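Local coordinates for protein argonaute (Methanocaldococcus jannaschii, PDB 5G5S) that uses short single-stranded DNA guides to bind and slice complementary target DNA, and may defend the archaeon against invading genetic elements, at residues 591-596 against 643-648; 532-537 against 552-557; 490-495 against 525-530; 498-503 against 563-568. All blocks are in the same frame, centred on the assembly; numbering follows the deposited sequence.

Contacts 1, 2 and 4 lie on the mixed sheet of the PIWI fold; contact 3, near the junction of Mid and PIWI, joins segment 490-495 to a hairpin turn between two strands of that sheet. Contact 4 pairs parallel strands 501-506 and 566-571; contact 1 adds the antiparallel pair 593-600 and 636-645 on the far side of 566-571. The two touch where Glu-595 meets Tyr-499 and Asn-593 meets Asn-566. Contact 2 lays helix 547-556 on strand 530-537, and Leu-554 also packs against Met-503 of contact 4. Contact 1 is buried, with a salt bridge; the others are partly buried. Contact 2 combines apolar packing with a tyrosine-carboxylate bond, contact 3 has one backbone bond, contact 4 a ladder.

Contact 1: 591-596 against 643-648; sequences NSNIEV and RFNCGN
Strands 593-596 and 643-645 run antiparallel, 4.7 Å apart at closest approach, with Ile-594 and Phe-644 as a hydrogen-bonded pair joined through both N and O atoms, and Glu-595 opposite Arg-643 as the adjoining non-hydrogen-bonded pair. On the face of that second pair, the two charged side chains lie side by side and point the same way. Arg-643 turns side-on and gives both NE and NH2 to one oxygen: NE to Glu-595 OE2 is 2.9 Å, NH2 to the same OE2 3.2 Å. Both reach the oxygen from above the carboxylate plane, which stands 40° from the guanidinium. Asn-593 ND2 adds a third donor to OE2 at 2.9 Å, while Glu-595 OE1 is held by Tyr-499 OH and Trp-641 NE1, so the buried carboxylate is gripped at both oxygens. The strands belong to the RNase H-like sheet of the PIWI domain, where 593-600 is flanked by parallel strand 566-571 on its other edge. Asn-593 has CG anti to its own N (chi1 -177°), which brings OD1 over to Asn-645 ND2 at 2.8 Å; the bond is bent, with the two amide planes 68° apart. On the other face the Phe-644 ring turns its edge to Val-596, CE1 lying 4.2 Å from CG1, and also packs on Leu-583, Lys-584 and Ser-587 of helix 577-590.

Contact 2: 532-537 against 552-557; sequences RIQPIE and EYLENK
Tyr-553 reaches from the helix across the end of strand 532-537, its ring and the Ile-536 side chain sliding past each other in opposite directions. CD1 of Ile-536 comes within 3.7 Å of Tyr-553 CD2, and its CG2 lies over one ring face. Further out, Glu-537 N sits above the rim of that ring, so the ring is held between Ile-536 and the backbone of Glu-537 on one face and CB of Lys-557, four residues on in its own segment, on the other. The Glu-537 side chain crosses the tyrosine at about a right angle, carboxylate and ring planes 84° apart. At the phenol end Tyr-553 OH donates to Glu-537 OE2 over 2.6 Å, arriving on the anti side of the carboxylate. The chi1 of Tyr-553 (-171°), with CG opposite the backbone N, directs the ring to the strand. Beside it, Leu-554 CD2 touches two strand residues, 3.8 Å from Gln-534 CG and 3.8 Å from Ile-536 CD1; its side chain runs across that of Ile-536 at about a right angle and slides past that of Gln-534 in the opposite direction. Helix 552-556 crosses the strand at 115°, giving the helix-on-sheet layer of the RNase H-like PIWI fold.

Contact 3: 490-495 against 525-530; sequences YFILDS and DSEGKI
Ile-492 carries CG1 between its backbone N and carbonyl carbon (chi1 65°), and a chi2 of 129°, far from staggered, turns CD1 onto the Glu-527 side chain, leaving CG2 for Lys-529. Glu-527 has CG opposite its own carbonyl carbon and then runs extended, crossing the isoleucine at a slant. The partner is the turn of a beta hairpin of the type I + G1 bulge kind: Asp-525 to Gly-528 form the type I turn between strands 517-525 and 530-537 of the PIWI sheet, Gly-528 with its positive phi is the bulge, and Asp-525 N bonds to Lys-529 O. An Asx turn overlaps it. Asp-525 OD1 accepts from Glu-527 N at 3.1 Å and from Lys-529 N at 3.0 Å, the two donors approaching from opposite faces of the carboxylate plane. OD1 thus ties the turn together from within, and OD2 pairs with Arg-531 on the strand that follows. The hairpin tip is tied to 490-495 by one backbone bond, Leu-493 N to Glu-527 O, 2.8 Å long and nearly straight at 165°. Around it the contacts are apolar or mixed. Ile-492 CD1 lies 3.8 Å from Glu-527 OE2, touching the carboxylate and the aliphatic CB and CG behind it. Lys-529 lies alongside Ile-492 and points the same way, so the two meet through the methylene chain of the lysine. Strand 492-493 edges a small antiparallel sheet, where the Ile-492 backbone bonds to Leu-315 of strand 314-317; the contact joins that sheet to the hairpin. On the far side of the bond, Leu-493 CD1 rests 3.9 Å from Gly-528 CA.

Contact 4: 498-503 against 563-568; sequences PYDYIM and ENKNIL
Tyr-499 lies across Leu-568, and its side chain can be followed outward from the backbone. CB passes 3.7 Å from Asn-566 O. CG is held beside the backbone N (chi1 -51°), which lays the ring over the neighbouring strand. Along one side of the ring, CD1 and CE1 meet Asn-566 OD1 at the edge, CD1 at 3.3 Å, with ring and amide planes 71° apart. Over the face, Leu-568 CB sits 3.7 Å from the ring centroid, a CH-pi contact nearly on the normal, while Pro-498 CG covers the rim of the opposite face. CE2 and CZ reach Leu-568 CD2, and at the tip OH is hydrogen-bonded to Glu-595 OE1 on strand 593-600, beyond 566-571. Asn-566 OD1 in turn accepts from Asn-593 ND2. Just ahead of strand 501-503, Asp-500 grips Asn-566 twice: its N donates to Asn-566 O at 2.7 Å, and its OD2 accepts from Asn-566 N at 2.8 Å on the anti side. The ladder continues with Leu-568 N to Tyr-501 O and Met-503 N to Leu-568 O. On the face shared with Ile-567, Tyr-501 CD2 lies 3.9 Å from Ile-567 CG1, both side chains pointing the same way. Strands 501-506 and 566-571 form the parallel pair at the centre of the RNase H-like PIWI fold, leading on to Asp-506 and Asp-572, probably catalytic as in related Argonautes.

Contact 1: 591-596 against 643-648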
loop_
_atom_site.group_PDB
_atom_site.type_symbol
_atom_site.label_atom_id
_atom_site.label_comp_id
_atom_site.label_asym_id
_atom_site.label_seq_id
_atom_site.Cartn_x
_atom_site.Cartn_y
_atom_site.Cartn_z
ATOM N N ASN A 591 29.105 -10.114 3.953
ATOM C CA ASN A 591 29.943 -9.861 2.762
ATOM C C ASN A 591 28.985 -9.633 1.573
ATOM O O ASN A 591 29.181 -10.136 0.458
ATOM C CB ASN A 591 30.967 -10.977 2.494
ATOM C CG ASN A 591 31.853 -10.700 1.304
ATOM O OD1 ASN A 591 32.376 -9.594 1.138
ATOM N ND2 ASN A 591 31.988 -11.679 0.416
ATOM N N SER A 592 27.923 -8.862 1.862
ATOM C CA SER A 592 26.833 -8.562 0.967
ATOM C C SER A 592 26.637 -7.091 0.821
ATOM O O SER A 592 26.912 -6.330 1.744
ATOM C CB SER A 592 25.542 -9.178 1.506
ATOM O OG SER A 592 25.578 -10.595 1.454
ATOM N N ASN A 593 26.119 -6.692 -0.337
ATOM C CA ASN A 593 25.733 -5.319 -0.623
ATOM C C ASN A 593 24.237 -5.243 -0.270
ATOM O O ASN A 593 23.417 -5.952 -0.862
ATOM C CB ASN A 593 25.981 -4.989 -2.083
ATOM C CG ASN A 593 25.674 -3.558 -2.443
ATOM O OD1 ASN A 593 26.480 -2.653 -2.226
ATOM N ND2 ASN A 593 24.529 -3.334 -3.079
ATOM N N ILE A 594 23.906 -4.460 0.763
ATOM C CA ILE A 594 22.532 -4.287 1.224
ATOM C C ILE A 594 22.077 -2.891 0.880
ATOM O O ILE A 594 22.660 -1.900 1.333
ATOM C CB ILE A 594 22.337 -4.617 2.734
ATOM C CG1 ILE A 594 22.921 -6.004 3.144
ATOM C CG2 ILE A 594 20.872 -4.441 3.163
ATOM C CD1 ILE A 594 22.274 -7.303 2.488
ATOM N N GLU A 595 21.045 -2.812 0.049
ATOM C CA GLU A 595 20.481 -1.529 -0.335
ATOM C C GLU A 595 19.055 -1.396 0.148
ATOM O O GLU A 595 18.363 -2.401 0.338
ATOM C CB GLU A 595 20.600 -1.287 -1.835
ATOM C CG GLU A 595 22.028 -1.001 -2.268
ATOM C CD GLU A 595 22.212 -0.836 -3.762
ATOM O OE1 GLU A 595 21.203 -0.599 -4.460
ATOM O OE2 GLU A 595 23.363 -0.959 -4.238
ATOM N N VAL A 596 18.651 -0.154 0.414
ATOM C CA VAL A 596 17.320 0.203 0.869
ATOM C C VAL A 596 16.867 1.511 0.228
ATOM O O VAL A 596 17.629 2.474 0.131
ATOM C CB VAL A 596 17.121 0.127 2.424
ATOM C CG1 VAL A 596 17.946 1.174 3.169
ATOM C CG2 VAL A 596 15.646 0.218 2.809
ATOM N N ARG A 643 23.097 2.561 0.657
ATOM C CA ARG A 643 23.921 1.402 0.345
ATOM C C ARG A 643 24.837 1.068 1.504
ATOM O O ARG A 643 25.635 1.913 1.915
ATOM C CB ARG A 643 24.730 1.647 -0.940
ATOM C CG ARG A 643 25.718 0.524 -1.257
ATOM C CD ARG A 643 26.484 0.802 -2.513
ATOM N NE ARG A 643 25.629 0.738 -3.699
ATOM C CZ ARG A 643 25.910 1.323 -4.855
ATOM N NH1 ARG A 643 27.018 2.036 -4.994
ATOM N NH2 ARG A 643 25.070 1.223 -5.876
ATOM N N PHE A 644 24.733 -0.175 2.014
ATOM C CA PHE A 644 25.604 -0.706 3.067
ATOM C C PHE A 644 26.466 -1.761 2.410
ATOM O O PHE A 644 25.959 -2.774 1.930
ATOM C CB PHE A 644 24.809 -1.265 4.270
ATOM C CG PHE A 644 23.902 -0.224 4.882
ATOM C CD1 PHE A 644 22.606 -0.040 4.407
ATOM C CD2 PHE A 644 24.367 0.621 5.889
ATOM C CE1 PHE A 644 21.788 0.956 4.939
ATOM C CE2 PHE A 644 23.536 1.601 6.438
ATOM C CZ PHE A 644 22.247 1.751 5.973
ATOM N N ASN A 645 27.768 -1.493 2.352
ATOM C CA ASN A 645 28.752 -2.346 1.696
ATOM C C ASN A 645 30.100 -2.206 2.416
ATOM O O ASN A 645 30.551 -1.080 2.655
ATOM C CB ASN A 645 28.880 -1.913 0.203
ATOM C CG ASN A 645 29.638 -2.854 -0.712
ATOM O OD1 ASN A 645 30.625 -3.469 -0.337
ATOM N ND2 ASN A 645 29.241 -2.922 -1.975
ATOM N N CYS A 646 30.732 -3.338 2.772
ATOM C CA CYS A 646 32.048 -3.358 3.429
ATOM C C CYS A 646 32.130 -2.494 4.706
ATOM O O CYS A 646 33.139 -1.819 4.937
ATOM C CB CYS A 646 33.149 -2.991 2.430
ATOM S SG CYS A 646 34.787 -3.617 2.870
ATOM N N GLY A 647 31.060 -2.502 5.498
ATOM C CA GLY A 647 30.995 -1.734 6.737
ATOM C C GLY A 647 30.785 -0.241 6.553
ATOM O O GLY A 647 30.857 0.510 7.530
ATOM N N ASN A 648 30.516 0.204 5.309
ATOM C CA ASN A 648 30.297 1.625 5.026
ATOM C C ASN A 648 28.863 1.925 4.660
ATOM O O ASN A 648 28.175 1.074 4.101
ATOM C CB ASN A 648 31.220 2.143 3.908
ATOM C CG ASN A 648 32.687 1.868 4.085
ATOM O OD1 ASN A 648 33.340 1.333 3.182
ATOM N ND2 ASN A 648 33.245 2.241 5.235
#

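Contact 2: 532-537 against 552-557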
loop_
_atom_site.group_PDB
_atom_site.type_symbol
_atom_site.label_atom_id
_atom_site.label_comp_id
_atom_site.label_asym_id
_atom_site.label_seq_id
_atom_site.Cartn_x
_atom_site.Cartn_y
_atom_site.Cartn_z
ATOM N N ARG A 532 9.887 -16.430 -2.451
ATOM C CA ARG A 532 9.321 -16.622 -1.111
ATOM C C ARG A 532 8.357 -15.489 -0.733
ATOM O O ARG A 532 8.572 -14.325 -1.072
ATOM C CB ARG A 532 10.427 -16.671 -0.023
ATOM C CG ARG A 532 11.559 -17.690 -0.186
ATOM C CD ARG A 532 11.146 -19.110 0.157
ATOM N NE ARG A 532 11.123 -19.308 1.600
ATOM C CZ ARG A 532 12.110 -19.864 2.292
ATOM N NH1 ARG A 532 13.198 -20.310 1.674
ATOM N NH2 ARG A 532 12.006 -20.003 3.606
ATOM N N ILE A 533 7.298 -15.852 -0.020
ATOM C CA ILE A 533 6.370 -14.940 0.630
ATOM C C ILE A 533 6.644 -15.323 2.097
ATOM O O ILE A 533 6.169 -16.351 2.586
ATOM C CB ILE A 533 4.903 -15.092 0.194
ATOM C CG1 ILE A 533 4.757 -14.955 -1.345
ATOM C CG2 ILE A 533 4.024 -14.078 0.954
ATOM C CD1 ILE A 533 3.430 -15.478 -1.923
ATOM N N GLN A 534 7.568 -14.584 2.719
ATOM C CA GLN A 534 8.071 -14.860 4.052
ATOM C C GLN A 534 7.436 -14.072 5.193
ATOM O O GLN A 534 7.847 -12.935 5.416
ATOM C CB GLN A 534 9.615 -14.699 4.067
ATOM C CG GLN A 534 10.330 -15.537 5.122
ATOM C CD GLN A 534 9.962 -16.997 5.033
ATOM O OE1 GLN A 534 10.239 -17.680 4.031
ATOM N NE2 GLN A 534 9.264 -17.484 6.051
ATOM N N PRO A 535 6.532 -14.682 6.007
ATOM C CA PRO A 535 6.039 -13.977 7.210
ATOM C C PRO A 535 7.202 -13.761 8.186
ATOM O O PRO A 535 8.104 -14.592 8.247
ATOM C CB PRO A 535 5.011 -14.953 7.815
ATOM C CG PRO A 535 4.745 -15.978 6.756
ATOM C CD PRO A 535 5.994 -16.058 5.937
ATOM N N ILE A 536 7.213 -12.633 8.901
ATOM C CA ILE A 536 8.279 -12.318 9.864
ATOM C C ILE A 536 7.686 -12.234 11.262
ATOM O O ILE A 536 6.758 -11.455 11.487
ATOM C CB ILE A 536 9.095 -11.021 9.500
ATOM C CG1 ILE A 536 9.527 -10.932 7.998
ATOM C CG2 ILE A 536 10.267 -10.769 10.476
ATOM C CD1 ILE A 536 10.496 -12.015 7.462
ATOM N N GLU A 537 8.238 -13.030 12.199
ATOM C CA GLU A 537 7.847 -13.032 13.616
ATOM C C GLU A 537 8.511 -11.832 14.270
ATOM O O GLU A 537 9.658 -11.538 13.932
ATOM C CB GLU A 537 8.357 -14.296 14.321
ATOM C CG GLU A 537 7.711 -15.592 13.874
ATOM C CD GLU A 537 8.378 -16.827 14.451
ATOM O OE1 GLU A 537 8.274 -17.041 15.680
ATOM O OE2 GLU A 537 9.001 -17.585 13.672
ATOM N N GLU A 552 18.541 -10.903 9.863
ATOM C CA GLU A 552 18.927 -11.962 10.795
ATOM C C GLU A 552 17.902 -13.093 10.729
ATOM O O GLU A 552 18.291 -14.250 10.644
ATOM C CB GLU A 552 19.007 -11.425 12.235
ATOM C CG GLU A 552 20.210 -10.543 12.520
ATOM C CD GLU A 552 20.255 -10.041 13.952
ATOM O OE1 GLU A 552 20.667 -10.825 14.838
ATOM O OE2 GLU A 552 19.858 -8.877 14.195
ATOM N N TYR A 553 16.600 -12.744 10.729
ATOM C CA TYR A 553 15.474 -13.670 10.657
ATOM C C TYR A 553 15.476 -14.464 9.340
ATOM O O TYR A 553 15.242 -15.680 9.367
ATOM C CB TYR A 553 14.131 -12.918 10.833
ATOM C CG TYR A 553 12.947 -13.851 10.994
ATOM C CD1 TYR A 553 12.610 -14.373 12.239
ATOM C CD2 TYR A 553 12.196 -14.255 9.890
ATOM C CE1 TYR A 553 11.560 -15.279 12.385
ATOM C CE2 TYR A 553 11.148 -15.161 10.023
ATOM C CZ TYR A 553 10.832 -15.667 11.273
ATOM O OH TYR A 553 9.799 -16.552 11.409
ATOM N N LEU A 554 15.735 -13.781 8.200
ATOM C CA LEU A 554 15.753 -14.422 6.882
ATOM C C LEU A 554 16.877 -15.437 6.737
ATOM O O LEU A 554 16.687 -16.469 6.102
ATOM C CB LEU A 554 15.802 -13.386 5.738
ATOM C CG LEU A 554 14.607 -12.430 5.577
ATOM C CD1 LEU A 554 14.942 -11.366 4.593
ATOM C CD2 LEU A 554 13.344 -13.156 5.144
ATOM N N GLU A 555 18.035 -15.145 7.335
ATOM C CA GLU A 555 19.223 -15.990 7.300
ATOM C C GLU A 555 19.130 -17.172 8.285
ATOM O O GLU A 555 19.382 -18.309 7.893
ATOM C CB GLU A 555 20.493 -15.121 7.539
ATOM C CG GLU A 555 21.831 -15.860 7.520
ATOM C CD GLU A 555 22.266 -16.446 6.187
ATOM O OE1 GLU A 555 22.396 -15.671 5.214
ATOM O OE2 GLU A 555 22.499 -17.675 6.118
ATOM N N ASN A 556 18.741 -16.900 9.545
ATOM C CA ASN A 556 18.692 -17.880 10.641
ATOM C C ASN A 556 17.392 -18.666 10.849
ATOM O O ASN A 556 17.463 -19.819 11.273
ATOM C CB ASN A 556 19.146 -17.242 11.955
ATOM C CG ASN A 556 20.536 -16.646 11.925
ATOM O OD1 ASN A 556 21.520 -17.298 11.564
ATOM N ND2 ASN A 556 20.650 -15.397 12.349
ATOM N N LYS A 557 16.225 -18.060 10.606
ATOM C CA LYS A 557 14.933 -18.724 10.813
ATOM C C LYS A 557 14.146 -19.002 9.525
ATOM O O LYS A 557 13.220 -19.813 9.556
ATOM C CB LYS A 557 14.082 -17.949 11.835
#

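Contact 3: 490-495 against 525-530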
loop_
_atom_site.group_PDB
_atom_site.type_symbol
_atom_site.label_atom_id
_atom_site.label_comp_id
_atom_site.label_asym_id
_atom_site.label_seq_id
_atom_site.Cartn_x
_atom_site.Cartn_y
_atom_site.Cartn_z
ATOM N N TYR A 490 4.508 -17.687 -14.719
ATOM C CA TYR A 490 4.208 -17.653 -16.148
ATOM C C TYR A 490 5.209 -16.848 -16.982
ATOM O O TYR A 490 5.817 -17.386 -17.913
ATOM C CB TYR A 490 2.757 -17.226 -16.414
ATOM C CG TYR A 490 2.102 -18.058 -17.486
ATOM C CD1 TYR A 490 2.472 -17.926 -18.823
ATOM C CD2 TYR A 490 1.142 -19.010 -17.166
ATOM C CE1 TYR A 490 1.889 -18.710 -19.815
ATOM C CE2 TYR A 490 0.537 -19.785 -18.151
ATOM C CZ TYR A 490 0.920 -19.638 -19.475
ATOM O OH TYR A 490 0.346 -20.416 -20.448
ATOM N N PHE A 491 5.401 -15.582 -16.626
ATOM C CA PHE A 491 6.297 -14.679 -17.338
ATOM C C PHE A 491 7.402 -14.158 -16.430
ATOM O O PHE A 491 7.212 -14.062 -15.217
ATOM C CB PHE A 491 5.503 -13.515 -17.981
ATOM C CG PHE A 491 4.629 -12.735 -17.028
ATOM C CD1 PHE A 491 3.325 -13.139 -16.765
ATOM C CD2 PHE A 491 5.105 -11.588 -16.403
ATOM C CE1 PHE A 491 2.527 -12.434 -15.856
ATOM C CE2 PHE A 491 4.303 -10.876 -15.505
ATOM C CZ PHE A 491 3.025 -11.310 -15.228
ATOM N N ILE A 492 8.568 -13.854 -17.015
ATOM C CA ILE A 492 9.717 -13.297 -16.296
ATOM C C ILE A 492 10.153 -11.984 -16.972
ATOM O O ILE A 492 9.574 -11.600 -17.992
ATOM C CB ILE A 492 10.885 -14.322 -16.104
ATOM C CG1 ILE A 492 11.520 -14.747 -17.443
ATOM C CG2 ILE A 492 10.450 -15.536 -15.272
ATOM C CD1 ILE A 492 12.993 -14.636 -17.491
ATOM N N LEU A 493 11.153 -11.297 -16.395
ATOM C CA LEU A 493 11.692 -10.058 -16.956
ATOM C C LEU A 493 12.736 -10.374 -18.009
ATOM O O LEU A 493 13.547 -11.279 -17.799
ATOM C CB LEU A 493 12.309 -9.184 -15.860
ATOM C CG LEU A 493 11.339 -8.453 -14.935
ATOM C CD1 LEU A 493 12.056 -7.918 -13.719
ATOM C CD2 LEU A 493 10.628 -7.313 -15.665
ATOM N N ASP A 494 12.728 -9.631 -19.138
ATOM C CA ASP A 494 13.700 -9.816 -20.216
ATOM C C ASP A 494 15.082 -9.309 -19.814
ATOM O O ASP A 494 16.088 -9.806 -20.329
ATOM C CB ASP A 494 13.231 -9.139 -21.519
ATOM C CG ASP A 494 14.143 -9.358 -22.719
ATOM O OD1 ASP A 494 14.467 -10.531 -23.015
ATOM O OD2 ASP A 494 14.524 -8.357 -23.365
ATOM N N SER A 495 15.129 -8.317 -18.910
ATOM C CA SER A 495 16.383 -7.738 -18.436
ATOM C C SER A 495 16.741 -8.238 -17.028
ATOM O O SER A 495 15.925 -8.131 -16.102
ATOM C CB SER A 495 16.318 -6.210 -18.470
ATOM O OG SER A 495 15.319 -5.712 -17.591
ATOM N N ASP A 525 13.570 -12.770 -7.324
ATOM C CA ASP A 525 14.909 -13.048 -7.833
ATOM C C ASP A 525 15.275 -12.043 -8.933
ATOM O O ASP A 525 14.482 -11.138 -9.220
ATOM C CB ASP A 525 15.057 -14.519 -8.287
ATOM C CG ASP A 525 14.191 -14.982 -9.451
ATOM O OD1 ASP A 525 13.598 -14.121 -10.139
ATOM O OD2 ASP A 525 14.149 -16.202 -9.705
ATOM N N SER A 526 16.457 -12.214 -9.557
ATOM C CA SER A 526 16.955 -11.345 -10.621
ATOM C C SER A 526 16.079 -11.327 -11.891
ATOM O O SER A 526 16.194 -10.373 -12.669
ATOM C CB SER A 526 18.407 -11.674 -10.956
ATOM O OG SER A 526 18.545 -12.944 -11.571
ATOM N N GLU A 527 15.211 -12.366 -12.101
ATOM C CA GLU A 527 14.292 -12.472 -13.250
ATOM C C GLU A 527 12.884 -11.897 -12.945
ATOM O O GLU A 527 12.014 -11.914 -13.822
ATOM C CB GLU A 527 14.122 -13.937 -13.714
ATOM C CG GLU A 527 15.365 -14.645 -14.223
ATOM C CD GLU A 527 15.164 -16.139 -14.403
ATOM O OE1 GLU A 527 14.633 -16.786 -13.469
ATOM O OE2 GLU A 527 15.542 -16.669 -15.474
ATOM N N GLY A 528 12.662 -11.449 -11.712
ATOM C CA GLY A 528 11.382 -10.892 -11.292
ATOM C C GLY A 528 10.342 -11.910 -10.856
ATOM O O GLY A 528 9.147 -11.594 -10.805
ATOM N N LYS A 529 10.768 -13.137 -10.524
ATOM C CA LYS A 529 9.800 -14.116 -10.037
ATOM C C LYS A 529 9.835 -14.275 -8.526
ATOM O O LYS A 529 10.897 -14.101 -7.913
ATOM C CB LYS A 529 9.833 -15.445 -10.818
ATOM C CG LYS A 529 11.077 -16.297 -10.677
ATOM C CD LYS A 529 11.108 -17.383 -11.751
ATOM C CE LYS A 529 12.211 -18.383 -11.524
ATOM N NZ LYS A 529 11.983 -19.628 -12.305
ATOM N N ILE A 530 8.660 -14.532 -7.919
ATOM C CA ILE A 530 8.503 -14.697 -6.472
ATOM C C ILE A 530 9.171 -15.991 -6.043
ATOM O O ILE A 530 8.812 -17.059 -6.525
ATOM C CB ILE A 530 7.013 -14.636 -6.003
ATOM C CG1 ILE A 530 6.305 -13.363 -6.506
ATOM C CG2 ILE A 530 6.899 -14.754 -4.465
ATOM C CD1 ILE A 530 4.816 -13.492 -6.716
#

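Contact 4: 498-503 against 563-568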
loop_
_atom_site.group_PDB
_atom_site.type_symbol
_atom_site.label_atom_id
_atom_site.label_comp_id
_atom_site.label_asym_id
_atom_site.label_seq_id
_atom_site.Cartn_x
_atom_site.Cartn_y
_atom_site.Cartn_z
ATOM N N PRO A 498 21.377 -6.283 -11.355
ATOM C CA PRO A 498 22.543 -6.605 -10.500
ATOM C C PRO A 498 22.159 -7.371 -9.229
ATOM O O PRO A 498 22.991 -8.093 -8.671
ATOM C CB PRO A 498 23.086 -5.229 -10.098
ATOM C CG PRO A 498 21.946 -4.290 -10.268
ATOM C CD PRO A 498 21.168 -4.819 -11.431
ATOM N N TYR A 499 20.888 -7.218 -8.783
ATOM C CA TYR A 499 20.371 -7.812 -7.546
ATOM C C TYR A 499 20.047 -9.275 -7.582
ATOM O O TYR A 499 19.289 -9.733 -8.436
ATOM C CB TYR A 499 19.168 -7.017 -6.998
ATOM C CG TYR A 499 19.450 -5.536 -6.897
ATOM C CD1 TYR A 499 20.324 -5.039 -5.936
ATOM C CD2 TYR A 499 18.896 -4.636 -7.807
ATOM C CE1 TYR A 499 20.636 -3.684 -5.874
ATOM C CE2 TYR A 499 19.181 -3.274 -7.738
ATOM C CZ TYR A 499 20.036 -2.800 -6.753
ATOM O OH TYR A 499 20.335 -1.465 -6.669
ATOM N N ASP A 500 20.599 -10.010 -6.620
ATOM C CA ASP A 500 20.300 -11.425 -6.428
ATOM C C ASP A 500 18.849 -11.521 -5.925
ATOM O O ASP A 500 18.104 -12.386 -6.370
ATOM C CB ASP A 500 21.268 -12.045 -5.409
ATOM C CG ASP A 500 22.695 -12.120 -5.910
ATOM O OD1 ASP A 500 23.007 -13.061 -6.661
ATOM O OD2 ASP A 500 23.497 -11.236 -5.552
ATOM N N TYR A 501 18.460 -10.591 -5.027
ATOM C CA TYR A 501 17.126 -10.471 -4.447
ATOM C C TYR A 501 16.664 -9.044 -4.387
ATOM O O TYR A 501 17.448 -8.133 -4.121
ATOM C CB TYR A 501 17.072 -11.035 -3.010
ATOM C CG TYR A 501 17.472 -12.484 -2.883
ATOM C CD1 TYR A 501 16.848 -13.473 -3.649
ATOM C CD2 TYR A 501 18.432 -12.884 -1.954
ATOM C CE1 TYR A 501 17.214 -14.815 -3.533
ATOM C CE2 TYR A 501 18.787 -14.224 -1.812
ATOM C CZ TYR A 501 18.180 -15.186 -2.611
ATOM O OH TYR A 501 18.527 -16.510 -2.485
ATOM N N ILE A 502 15.376 -8.860 -4.635
ATOM C CA ILE A 502 14.640 -7.621 -4.477
ATOM C C ILE A 502 13.576 -8.035 -3.474
ATOM O O ILE A 502 12.830 -8.997 -3.721
ATOM C CB ILE A 502 14.084 -7.029 -5.784
ATOM C CG1 ILE A 502 15.256 -6.518 -6.667
ATOM C CG2 ILE A 502 13.065 -5.899 -5.451
ATOM C CD1 ILE A 502 14.924 -6.343 -8.155
ATOM N N MET A 503 13.617 -7.407 -2.284
ATOM C CA MET A 503 12.752 -7.795 -1.193
ATOM C C MET A 503 11.815 -6.667 -0.774
ATOM O O MET A 503 12.260 -5.594 -0.384
ATOM C CB MET A 503 13.595 -8.324 -0.021
ATOM C CG MET A 503 14.300 -9.636 -0.308
ATOM S SD MET A 503 15.194 -10.228 1.147
ATOM C CE MET A 503 15.907 -11.752 0.536
ATOM N N GLU A 563 24.404 -14.272 2.223
ATOM C CA GLU A 563 25.829 -13.981 2.191
ATOM C C GLU A 563 26.286 -13.895 0.747
ATOM O O GLU A 563 25.779 -14.647 -0.101
ATOM C CB GLU A 563 26.605 -15.096 2.892
ATOM C CG GLU A 563 26.156 -15.354 4.323
ATOM C CD GLU A 563 26.940 -16.384 5.114
ATOM O OE1 GLU A 563 27.785 -17.099 4.523
ATOM O OE2 GLU A 563 26.699 -16.476 6.340
ATOM N N ASN A 564 27.288 -13.013 0.473
ATOM C CA ASN A 564 27.909 -12.814 -0.852
ATOM C C ASN A 564 26.857 -12.478 -1.932
ATOM O O ASN A 564 26.975 -12.869 -3.101
ATOM C CB ASN A 564 28.759 -14.028 -1.211
ATOM C CG ASN A 564 29.535 -14.573 -0.031
ATOM O OD1 ASN A 564 30.264 -13.851 0.659
ATOM N ND2 ASN A 564 29.378 -15.858 0.245
ATOM N N LYS A 565 25.828 -11.734 -1.501
ATOM C CA LYS A 565 24.685 -11.350 -2.300
ATOM C C LYS A 565 24.583 -9.844 -2.459
ATOM O O LYS A 565 25.171 -9.088 -1.689
ATOM C CB LYS A 565 23.392 -11.872 -1.633
ATOM C CG LYS A 565 23.262 -13.401 -1.508
ATOM C CD LYS A 565 23.075 -14.129 -2.846
ATOM C CE LYS A 565 23.110 -15.631 -2.707
ATOM N NZ LYS A 565 21.867 -16.160 -2.088
ATOM N N ASN A 566 23.820 -9.419 -3.478
ATOM C CA ASN A 566 23.463 -8.035 -3.752
ATOM C C ASN A 566 21.954 -8.017 -3.599
ATOM O O ASN A 566 21.252 -8.632 -4.396
ATOM C CB ASN A 566 23.912 -7.577 -5.151
ATOM C CG ASN A 566 23.819 -6.079 -5.305
ATOM O OD1 ASN A 566 23.245 -5.371 -4.469
ATOM N ND2 ASN A 566 24.404 -5.552 -6.352
ATOM N N ILE A 567 21.473 -7.417 -2.495
ATOM C CA ILE A 567 20.062 -7.390 -2.089
ATOM C C ILE A 567 19.557 -5.974 -1.990
ATOM O O ILE A 567 20.191 -5.129 -1.359
ATOM C CB ILE A 567 19.844 -8.166 -0.740
ATOM C CG1 ILE A 567 20.348 -9.627 -0.834
ATOM C CG2 ILE A 567 18.383 -8.144 -0.285
ATOM C CD1 ILE A 567 20.791 -10.191 0.476
ATOM N N LEU A 568 18.383 -5.729 -2.588
ATOM C CA LEU A 568 17.713 -4.440 -2.551
ATOM C C LEU A 568 16.416 -4.600 -1.758
ATOM O O LEU A 568 15.602 -5.449 -2.107
ATOM C CB LEU A 568 17.436 -3.919 -3.988
ATOM C CG LEU A 568 16.544 -2.658 -4.121
ATOM C CD1 LEU A 568 17.227 -1.425 -3.565
ATOM C CD2 LEU A 568 16.086 -2.431 -5.555
#